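Long-range contacts in beta-lactamase (Serratia marcescens, PDB 5GWA), which probably hydrolyses beta-lactam antibiotics as an extended-spectrum class A beta-lactamase, and is captured here with the inhibitor avibactam: residues C116-T126 with S142-M150; I236-I246 with C268-V276. All coordinates share one frame; numbering follows the deposited sequence.

Interaction 1 of 2, residues C116-T126 with S142-M150; sequences CDILFRFVGGT and SIKATEEEM. With NA (sodium ion), chain Y; NA (sodium ion), chain P; NA (sodium ion), chain Q.
Asp117, on helix 113-123, faces Thr146 at the start of helix 147-151 with their CA atoms 6.1 Å apart, and beyond the glycine-closed end of the first helix Thr126 draws up to Lys144, CA to CA 5.5 Å. The Asp117 carboxylate is shared between two successive backbone amides: OD1 accepts from Glu147 N at 2.8 Å and OD2 from Glu148 N at 2.9 Å, each oxygen using its syn lone pair. With chi1 at -71°, CG stands anti to the carbonyl carbon, and the carboxylate extends to the amides in the first turn of helix 147-151, whose dipole its negative charge would suit. Water 1 donates to Asp117 OD2 and to Glu148 OE1 while accepting from Arg121 NH1, so these like-charged carboxylates meet through a water. Within the second segment a capping box closes the helix start: Glu149 N donates to Thr146 OG1, and Thr146 N returns the bond to Glu149 OE1 at 2.9 Å. Beside these polar groups, Thr126 CG2 lies over one face of the Phe120 ring, toward its rim, and meets Thr146 CG2 at 3.9 Å, while Cys116 SG touches Glu147 CG at 3.8 Å. The arrangement anchors the start of the omega-loop helix of class A beta-lactamases, which carries Glu147 into the avibactam pocket.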
loop_
_atom_site.group_PDB
_atom_site.type_symbol
_atom_site.label_atom_id
_atom_site.label_comp_id
_atom_site.label_asym_id
_atom_site.label_seq_id
_atom_site.Cartn_x
_atom_site.Cartn_y
_atom_site.Cartn_z
ATOM N N CYS A 116 -8.015 5.854 -7.441
ATOM C CA CYS A 116 -8.569 7.089 -6.917
ATOM C C CYS A 116 -7.987 8.304 -7.670
ATOM O O CYS A 116 -8.709 9.137 -8.216
ATOM C CB CYS A 116 -8.270 7.188 -5.425
ATOM S SG CYS A 116 -8.707 8.752 -4.652
ATOM N N ASP A 117 -6.678 8.374 -7.749
ATOM C CA ASP A 117 -6.044 9.524 -8.355
ATOM C C ASP A 117 -6.197 9.562 -9.860
ATOM O O ASP A 117 -6.345 10.652 -10.421
ATOM C CB ASP A 117 -4.586 9.643 -7.899
ATOM C CG ASP A 117 -4.460 10.057 -6.436
ATOM O OD1 ASP A 117 -5.471 10.272 -5.706
ATOM O OD2 ASP A 117 -3.307 10.169 -5.996
ATOM N N ILE A 118 -6.245 8.403 -10.504
ATOM C CA ILE A 118 -6.577 8.315 -11.952
ATOM C C ILE A 118 -7.970 8.917 -12.214
ATOM O O ILE A 118 -8.161 9.766 -13.103
ATOM C CB ILE A 118 -6.552 6.843 -12.432
ATOM C CG1 ILE A 118 -5.106 6.339 -12.520
ATOM C CG2 ILE A 118 -7.235 6.699 -13.779
ATOM C CD1 ILE A 118 -5.017 4.843 -12.598
ATOM N N LEU A 119 -8.902 8.619 -11.323
ATOM C CA LEU A 119 -10.258 9.133 -11.447
ATOM C C LEU A 119 -10.360 10.618 -11.088
ATOM O O LEU A 119 -11.127 11.336 -11.748
ATOM C CB LEU A 119 -11.234 8.269 -10.618
ATOM C CG LEU A 119 -11.447 6.828 -11.122
ATOM C CD1 LEU A 119 -12.291 6.031 -10.155
ATOM C CD2 LEU A 119 -12.043 6.769 -12.531
ATOM N N PHE A 120 -9.623 11.107 -10.094
ATOM C CA PHE A 120 -9.536 12.561 -9.825
ATOM C C PHE A 120 -9.058 13.286 -11.070
ATOM O O PHE A 120 -9.667 14.270 -11.502
ATOM C CB PHE A 120 -8.625 12.889 -8.640
ATOM C CG PHE A 120 -9.324 12.918 -7.314
ATOM C CD1 PHE A 120 -10.366 13.780 -7.073
ATOM C CD2 PHE A 120 -8.903 12.075 -6.294
ATOM C CE1 PHE A 120 -11.021 13.772 -5.861
ATOM C CE2 PHE A 120 -9.444 12.183 -5.029
ATOM C CZ PHE A 120 -10.524 12.985 -4.815
ATOM N N ARG A 121 -8.065 12.723 -11.740
ATOM C CA ARG A 121 -7.583 13.360 -12.974
ATOM C C ARG A 121 -8.619 13.355 -14.085
ATOM O O ARG A 121 -8.856 14.431 -14.716
ATOM C CB ARG A 121 -6.245 12.774 -13.395
ATOM C CG ARG A 121 -5.119 13.278 -12.484
ATOM C CD ARG A 121 -3.718 12.898 -12.957
ATOM N NE ARG A 121 -3.484 11.457 -12.869
ATOM C CZ ARG A 121 -3.066 10.823 -11.776
ATOM N NH1 ARG A 121 -2.828 11.503 -10.664
ATOM N NH2 ARG A 121 -2.831 9.514 -11.816
ATOM N N PHE A 122 -9.305 12.235 -14.257
ATOM C CA PHE A 122 -10.383 12.112 -15.251
ATOM C C PHE A 122 -11.498 13.126 -15.013
ATOM O O PHE A 122 -11.941 13.808 -15.943
ATOM C CB PHE A 122 -10.943 10.693 -15.270
ATOM C CG PHE A 122 -12.161 10.555 -16.117
ATOM C CD1 PHE A 122 -12.071 10.652 -17.500
ATOM C CD2 PHE A 122 -13.397 10.534 -15.540
ATOM C CE1 PHE A 122 -13.209 10.665 -18.273
ATOM C CE2 PHE A 122 -14.538 10.503 -16.295
ATOM C CZ PHE A 122 -14.438 10.568 -17.677
ATOM N N VAL A 123 -11.917 13.286 -13.764
ATOM C CA VAL A 123 -13.103 14.093 -13.456
ATOM C C VAL A 123 -12.765 15.574 -13.410
ATOM O O VAL A 123 -13.688 16.417 -13.450
ATOM C CB VAL A 123 -13.738 13.602 -12.130
ATOM C CG1 VAL A 123 -12.997 14.175 -10.924
ATOM C CG2 VAL A 123 -15.235 13.860 -12.092
ATOM N N GLY A 124 -11.477 15.904 -13.357
ATOM C CA GLY A 124 -10.994 17.277 -13.450
ATOM C C GLY A 124 -10.450 17.891 -12.174
ATOM O O GLY A 124 -10.057 19.063 -12.165
ATOM N N GLY A 125 -10.202 17.051 -11.160
ATOM C CA GLY A 125 -9.459 17.436 -9.964
ATOM C C GLY A 125 -10.294 17.424 -8.688
ATOM O O GLY A 125 -11.512 17.249 -8.728
ATOM N N THR A 126 -9.630 17.637 -7.552
ATOM C CA THR A 126 -10.293 17.624 -6.257
ATOM C C THR A 126 -11.329 18.750 -6.178
ATOM O O THR A 126 -12.416 18.529 -5.642
ATOM C CB THR A 126 -9.305 17.764 -5.086
ATOM O OG1 THR A 126 -8.450 18.885 -5.283
ATOM C CG2 THR A 126 -8.417 16.510 -4.946
ATOM N N SER A 142 -15.161 18.864 2.837
ATOM C CA SER A 142 -14.041 19.542 2.188
ATOM C C SER A 142 -13.200 18.519 1.454
ATOM O O SER A 142 -12.648 17.610 2.079
ATOM C CB SER A 142 -13.199 20.283 3.213
ATOM O OG SER A 142 -12.016 20.807 2.631
ATOM N N ILE A 143 -13.078 18.681 0.140
ATOM C CA ILE A 143 -12.241 17.797 -0.682
ATOM C C ILE A 143 -11.159 18.650 -1.330
ATOM O O ILE A 143 -11.448 19.470 -2.236
ATOM C CB ILE A 143 -13.083 16.995 -1.689
ATOM C CG1 ILE A 143 -14.063 16.077 -0.934
ATOM C CG2 ILE A 143 -12.220 16.229 -2.692
ATOM C CD1 ILE A 143 -15.180 15.484 -1.752
ATOM N N LYS A 144 -9.918 18.385 -0.922
ATOM C CA LYS A 144 -8.796 19.252 -1.249
ATOM C C LYS A 144 -7.573 18.524 -1.803
ATOM O O LYS A 144 -6.687 19.165 -2.339
ATOM C CB LYS A 144 -8.420 20.048 -0.029
ATOM C CG LYS A 144 -9.518 20.993 0.439
ATOM C CD LYS A 144 -9.788 22.135 -0.502
ATOM C CE LYS A 144 -11.104 22.815 -0.116
ATOM N NZ LYS A 144 -11.304 24.073 -0.884
ATOM N N ALA A 145 -7.391 17.261 -1.438
ATOM C CA ALA A 145 -6.094 16.623 -1.713
ATOM C C ALA A 145 -6.301 15.227 -2.262
ATOM O O ALA A 145 -7.117 14.472 -1.772
ATOM C CB ALA A 145 -5.260 16.513 -0.470
ATOM N N THR A 146 -5.485 14.875 -3.226
ATOM C CA THR A 146 -5.489 13.538 -3.805
ATOM C C THR A 146 -4.775 12.581 -2.854
ATOM O O THR A 146 -4.225 12.997 -1.843
ATOM C CB THR A 146 -4.719 13.503 -5.129
ATOM O OG1 THR A 146 -3.361 13.885 -4.884
ATOM C CG2 THR A 146 -5.336 14.425 -6.164
ATOM N N GLU A 147 -4.786 11.297 -3.180
ATOM C CA GLU A 147 -4.056 10.349 -2.358
ATOM C C GLU A 147 -2.570 10.618 -2.384
ATOM O O GLU A 147 -1.928 10.565 -1.334
ATOM C CB GLU A 147 -4.356 8.899 -2.779
ATOM C CG GLU A 147 -5.746 8.456 -2.335
ATOM C CD GLU A 147 -5.872 8.187 -0.855
ATOM O OE1 GLU A 147 -4.832 8.046 -0.161
ATOM O OE2 GLU A 147 -7.013 8.011 -0.335
ATOM N N GLU A 148 -2.033 10.918 -3.546
ATOM C CA GLU A 148 -0.593 11.224 -3.647
ATOM C C GLU A 148 -0.239 12.417 -2.776
ATOM O O GLU A 148 0.730 12.370 -2.016
ATOM C CB GLU A 148 -0.243 11.481 -5.080
ATOM C CG GLU A 148 1.167 12.000 -5.313
ATOM C CD GLU A 148 1.460 12.214 -6.790
ATOM O OE1 GLU A 148 0.509 12.246 -7.601
ATOM O OE2 GLU A 148 2.646 12.418 -7.139
ATOM N N GLU A 149 -1.099 13.431 -2.805
ATOM C CA GLU A 149 -0.880 14.611 -1.995
ATOM C C GLU A 149 -0.949 14.315 -0.491
ATOM O O GLU A 149 -0.147 14.821 0.308
ATOM C CB GLU A 149 -1.872 15.707 -2.402
ATOM C CG GLU A 149 -1.591 16.317 -3.748
ATOM C CD GLU A 149 -2.620 17.328 -4.196
ATOM O OE1 GLU A 149 -3.832 17.152 -3.935
ATOM O OE2 GLU A 149 -2.262 18.196 -5.023
ATOM N N MET A 150 -1.849 13.428 -0.072
ATOM C CA MET A 150 -1.953 13.066 1.331
ATOM C C MET A 150 -0.713 12.304 1.818
ATOM O O MET A 150 -0.372 12.332 2.990
ATOM C CB MET A 150 -3.222 12.225 1.586
ATOM C CG MET A 150 -4.481 13.067 1.637
ATOM S SD MET A 150 -5.843 12.182 2.407
ATOM C CE MET A 150 -6.241 11.077 1.084
HETATM NA NA NA Y . -9.559 21.050 -4.199
HETATM NA NA NA P . -10.733 20.778 -10.018
HETATM NA NA NA Q . -1.787 13.078 5.210
HETATM O O HOH W 1 -1.606 10.717 -8.079
HETATM O O HOH W 2 -5.626 18.681 -5.402
HETATM O O HOH W 3 -11.641 22.289 -3.305
HETATM O O HOH W 4 -8.564 20.920 -8.206
HETATM O O HOH W 5 -2.240 10.363 5.401
#

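Interaction 2 of 2, residues I236-I246 with C268-V276; sequences ITLPNGKHFAI and CKSVWDYLV. With NA (sodium ion), chain R; SO4 (sulfate ion), chain C.
Phe244 and Leu275 meet where the C-terminal helix 257-276 packs on the five-stranded antiparallel sheet of the class A fold, against the hairpin of strands 227-237 and 243-253. The short segments 243-246 and 268-276 run nearly antiparallel, at 155°, with their axes 10.9 Å apart at closest approach. The contacts are almost wholly between apolar side chains, the exception being one carbonyl oxygen at a ring edge. A CH-pi contact lies at the middle: Leu275 CD1 sits over one face of the Phe244 ring, 3.8 Å from its centroid and 24° off the normal, while Ile236 CB covers the opposite face toward the rim. Trp272 CE3 comes to the edge of the same ring.

Aliphatic contacts extend this layer at both ends. At the N-terminal end of 268-276, Ile236 CD1 touches Cys268 SG at 3.5 Å, and Ile246 CD1 approaches the same sulfur from the neighbouring strand. Toward the C-terminus, Leu238 CD2 reaches Val276 CG1 at 3.8 Å, and Pro239 CD meets that same methyl at 3.6 Å.

A type I turn from Leu238 to Gly241 closes the hairpin, and Asn240 OD1 accepts from Lys242 N in an Asx turn. On the other side of the sheet, His243 NE2 and Thr237 OG1 both donate to O3 of a sulfate ion that probably comes from the crystallisation liquor.

With CG anti to the backbone N (chi1 171°), the Trp272 indole extends to the hairpin, where Pro239 CD meets CH2 at 3.6 Å and Leu238 CD2 lies by CE3. Val276, its helix neighbour one turn on, covers one indole face off-centre with CG1. Ile236 CG2 comes to the edge near CZ3, and Thr237 O meets that edge in plane, 3.3 Å from CZ3.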
loop_
_atom_site.group_PDB
_atom_site.type_symbol
_atom_site.label_atom_id
_atom_site.label_comp_id
_atom_site.label_asym_id
_atom_site.label_seq_id
_atom_site.Cartn_x
_atom_site.Cartn_y
_atom_site.Cartn_z
ATOM N N ILE A 236 -27.008 0.299 5.643
ATOM C CA ILE A 236 -27.214 -1.052 6.113
ATOM C C ILE A 236 -28.685 -1.435 5.960
ATOM O O ILE A 236 -29.579 -0.632 6.256
ATOM C CB ILE A 236 -26.755 -1.162 7.567
ATOM C CG1 ILE A 236 -25.258 -0.815 7.617
ATOM C CG2 ILE A 236 -26.993 -2.535 8.141
ATOM C CD1 ILE A 236 -24.628 -0.843 8.981
ATOM N N THR A 237 -28.902 -2.675 5.544
ATOM C CA THR A 237 -30.246 -3.224 5.378
ATOM C C THR A 237 -30.624 -3.980 6.631
ATOM O O THR A 237 -29.942 -4.895 7.076
ATOM C CB THR A 237 -30.323 -4.152 4.172
ATOM O OG1 THR A 237 -29.830 -3.472 3.022
ATOM C CG2 THR A 237 -31.779 -4.618 3.926
ATOM N N LEU A 238 -31.786 -3.610 7.158
ATOM C CA LEU A 238 -32.344 -4.270 8.327
ATOM C C LEU A 238 -33.068 -5.563 7.926
ATOM O O LEU A 238 -33.350 -5.778 6.751
ATOM C CB LEU A 238 -33.293 -3.301 9.043
ATOM C CG LEU A 238 -32.588 -2.108 9.737
ATOM C CD1 LEU A 238 -33.550 -0.957 9.843
ATOM C CD2 LEU A 238 -32.048 -2.532 11.081
ATOM N N PRO A 239 -33.425 -6.381 8.917
ATOM C CA PRO A 239 -34.070 -7.645 8.600
ATOM C C PRO A 239 -35.418 -7.489 7.941
ATOM O O PRO A 239 -35.902 -8.463 7.340
ATOM C CB PRO A 239 -34.186 -8.324 9.965
ATOM C CG PRO A 239 -33.115 -7.686 10.801
ATOM C CD PRO A 239 -33.155 -6.259 10.358
ATOM N N ASN A 240 -36.033 -6.308 8.044
ATOM C CA ASN A 240 -37.291 -6.013 7.381
ATOM C C ASN A 240 -37.192 -5.156 6.135
ATOM O O ASN A 240 -38.190 -4.596 5.671
ATOM C CB ASN A 240 -38.265 -5.368 8.368
ATOM C CG ASN A 240 -37.899 -3.941 8.694
ATOM O OD1 ASN A 240 -36.800 -3.491 8.376
ATOM N ND2 ASN A 240 -38.854 -3.193 9.224
ATOM N N GLY A 241 -35.987 -5.073 5.574
ATOM C CA GLY A 241 -35.811 -4.443 4.279
ATOM C C GLY A 241 -35.585 -2.945 4.338
ATOM O O GLY A 241 -35.241 -2.337 3.331
ATOM N N LYS A 242 -35.844 -2.336 5.491
ATOM C CA LYS A 242 -35.617 -0.920 5.637
ATOM C C LYS A 242 -34.106 -0.721 5.745
ATOM O O LYS A 242 -33.367 -1.689 6.013
ATOM C CB LYS A 242 -36.325 -0.392 6.904
ATOM C CG LYS A 242 -37.853 -0.352 6.818
ATOM C CD LYS A 242 -38.332 0.779 5.925
ATOM C CE LYS A 242 -39.710 0.512 5.330
ATOM N NZ LYS A 242 -40.810 0.807 6.286
ATOM N N HIS A 243 -33.686 0.548 5.733
ATOM C CA HIS A 243 -32.251 0.889 5.676
ATOM C C HIS A 243 -31.881 2.025 6.612
ATOM O O HIS A 243 -32.684 2.905 6.861
ATOM C CB HIS A 243 -31.874 1.327 4.275
ATOM C CG HIS A 243 -32.220 0.324 3.219
ATOM N ND1 HIS A 243 -33.447 0.317 2.595
ATOM C CD2 HIS A 243 -31.504 -0.674 2.653
ATOM C CE1 HIS A 243 -33.500 -0.690 1.728
ATOM N NE2 HIS A 243 -32.334 -1.307 1.747
ATOM N N PHE A 244 -30.638 2.018 7.077
ATOM C CA PHE A 244 -30.094 3.200 7.741
ATOM C C PHE A 244 -28.706 3.522 7.202
ATOM O O PHE A 244 -27.916 2.616 6.910
ATOM C CB PHE A 244 -30.119 3.071 9.271
ATOM C CG PHE A 244 -29.266 1.964 9.845
ATOM C CD1 PHE A 244 -29.754 0.677 9.963
ATOM C CD2 PHE A 244 -28.015 2.229 10.394
ATOM C CE1 PHE A 244 -28.978 -0.333 10.475
ATOM C CE2 PHE A 244 -27.248 1.214 10.971
ATOM C CZ PHE A 244 -27.746 -0.063 11.047
ATOM N N ALA A 245 -28.439 4.818 7.084
ATOM C CA ALA A 245 -27.095 5.300 6.798
ATOM C C ALA A 245 -26.366 5.579 8.092
ATOM O O ALA A 245 -26.978 6.042 9.067
ATOM C CB ALA A 245 -27.162 6.548 5.957
ATOM N N ILE A 246 -25.118 5.128 8.165
ATOM C CA ILE A 246 -24.312 5.316 9.354
ATOM C C ILE A 246 -22.892 5.713 8.933
ATOM O O ILE A 246 -22.349 5.214 7.958
ATOM C CB ILE A 246 -24.312 4.059 10.252
ATOM C CG1 ILE A 246 -23.442 4.225 11.492
ATOM C CG2 ILE A 246 -23.912 2.824 9.466
ATOM C CD1 ILE A 246 -23.750 3.216 12.572
ATOM N N CYS A 268 -21.952 0.409 15.805
ATOM C CA CYS A 268 -22.894 -0.064 14.814
ATOM C C CYS A 268 -23.867 -1.114 15.368
ATOM O O CYS A 268 -25.047 -1.047 15.111
ATOM C CB CYS A 268 -22.168 -0.589 13.577
ATOM S SG CYS A 268 -23.355 -0.935 12.237
ATOM N N LYS A 269 -23.339 -2.064 16.133
ATOM C CA LYS A 269 -24.142 -3.122 16.768
ATOM C C LYS A 269 -25.195 -2.508 17.672
ATOM O O LYS A 269 -26.343 -2.988 17.719
ATOM C CB LYS A 269 -23.184 -4.032 17.559
ATOM C CG LYS A 269 -23.836 -5.154 18.355
ATOM C CD LYS A 269 -24.610 -6.124 17.502
ATOM C CE LYS A 269 -24.989 -7.338 18.352
ATOM N NZ LYS A 269 -26.404 -7.730 18.192
ATOM N N SER A 270 -24.794 -1.490 18.436
ATOM C CA SER A 270 -25.724 -0.803 19.340
ATOM C C SER A 270 -26.869 -0.211 18.532
ATOM O O SER A 270 -28.039 -0.340 18.905
ATOM C CB SER A 270 -25.047 0.315 20.146
ATOM O OG SER A 270 -24.151 -0.206 21.127
ATOM N N VAL A 271 -26.541 0.423 17.409
ATOM C CA VAL A 271 -27.559 1.059 16.588
ATOM C C VAL A 271 -28.465 0.005 15.954
ATOM O O VAL A 271 -29.680 0.145 15.937
ATOM C CB VAL A 271 -26.916 1.958 15.503
ATOM C CG1 VAL A 271 -27.944 2.490 14.538
ATOM C CG2 VAL A 271 -26.157 3.101 16.150
ATOM N N TRP A 272 -27.846 -1.042 15.422
ATOM C CA TRP A 272 -28.562 -2.176 14.847
ATOM C C TRP A 272 -29.534 -2.771 15.873
ATOM O O TRP A 272 -30.717 -2.930 15.578
ATOM C CB TRP A 272 -27.557 -3.228 14.368
ATOM C CG TRP A 272 -28.161 -4.524 13.955
ATOM C CD1 TRP A 272 -28.438 -5.601 14.771
ATOM C CD2 TRP A 272 -28.549 -4.918 12.641
ATOM N NE1 TRP A 272 -28.959 -6.623 14.037
ATOM C CE2 TRP A 272 -29.136 -6.197 12.744
ATOM C CE3 TRP A 272 -28.569 -4.277 11.403
ATOM C CZ2 TRP A 272 -29.518 -6.926 11.620
ATOM C CZ3 TRP A 272 -29.007 -4.991 10.291
ATOM C CH2 TRP A 272 -29.522 -6.282 10.419
ATOM N N ASP A 273 -29.037 -3.057 17.074
ATOM C CA ASP A 273 -29.867 -3.680 18.108
ATOM C C ASP A 273 -31.072 -2.796 18.429
ATOM O O ASP A 273 -32.162 -3.301 18.561
ATOM C CB ASP A 273 -29.056 -3.958 19.388
ATOM C CG ASP A 273 -28.144 -5.159 19.260
ATOM O OD1 ASP A 273 -28.311 -5.973 18.316
ATOM O OD2 ASP A 273 -27.285 -5.327 20.148
ATOM N N TYR A 274 -30.887 -1.477 18.495
ATOM C CA TYR A 274 -31.986 -0.539 18.733
ATOM C C TYR A 274 -33.013 -0.545 17.602
ATOM O O TYR A 274 -34.246 -0.632 17.827
ATOM C CB TYR A 274 -31.435 0.879 18.923
ATOM C CG TYR A 274 -32.527 1.903 19.125
ATOM C CD1 TYR A 274 -33.131 2.055 20.363
ATOM C CD2 TYR A 274 -33.045 2.614 18.049
ATOM C CE1 TYR A 274 -34.186 2.940 20.535
ATOM C CE2 TYR A 274 -34.088 3.502 18.212
ATOM C CZ TYR A 274 -34.663 3.651 19.456
ATOM O OH TYR A 274 -35.689 4.553 19.624
ATOM N N LEU A 275 -32.533 -0.477 16.368
ATOM C CA LEU A 275 -33.444 -0.391 15.247
ATOM C C LEU A 275 -34.188 -1.717 14.976
ATOM O O LEU A 275 -35.264 -1.679 14.427
ATOM C CB LEU A 275 -32.729 0.098 13.967
ATOM C CG LEU A 275 -32.148 1.501 14.065
ATOM C CD1 LEU A 275 -31.286 1.783 12.839
ATOM C CD2 LEU A 275 -33.234 2.551 14.182
ATOM N N VAL A 276 -33.591 -2.871 15.251
ATOM C CA VAL A 276 -34.314 -4.129 15.013
ATOM C C VAL A 276 -35.403 -4.339 16.062
ATOM O O VAL A 276 -36.505 -4.782 15.735
ATOM C CB VAL A 276 -33.399 -5.369 14.909
ATOM C CG1 VAL A 276 -32.413 -5.225 13.757
ATOM C CG2 VAL A 276 -32.700 -5.667 16.217
HETATM NA NA NA R . -35.465 3.606 7.724
HETATM S S SO4 C . -30.949 -4.530 -0.280
HETATM O O1 SO4 C . -31.636 -4.351 -1.568
HETATM O O2 SO4 C . -29.565 -4.289 -0.675
HETATM O O3 SO4 C . -31.554 -3.485 0.571
HETATM O O4 SO4 C . -31.277 -5.898 0.157
#

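The two contacts lie on opposite sides of the chain's centre, their own centres 32 Å apart, and share no helix or strand. Interaction 1 is the more buried and borders the inhibitor pocket in the helical part of the fold; there charge, backbone amides and bridging waters fix the start of one helix against another. Interaction 2, partly buried, joins sheet to terminal helix, and relies on ring faces and methyl groups, growing more exposed toward the hairpin turn. Here directional bonds place the start of a short helix beside the pocket, with apolar packing alongside, whereas the terminal helix rests on the sheet mainly through apolar surface.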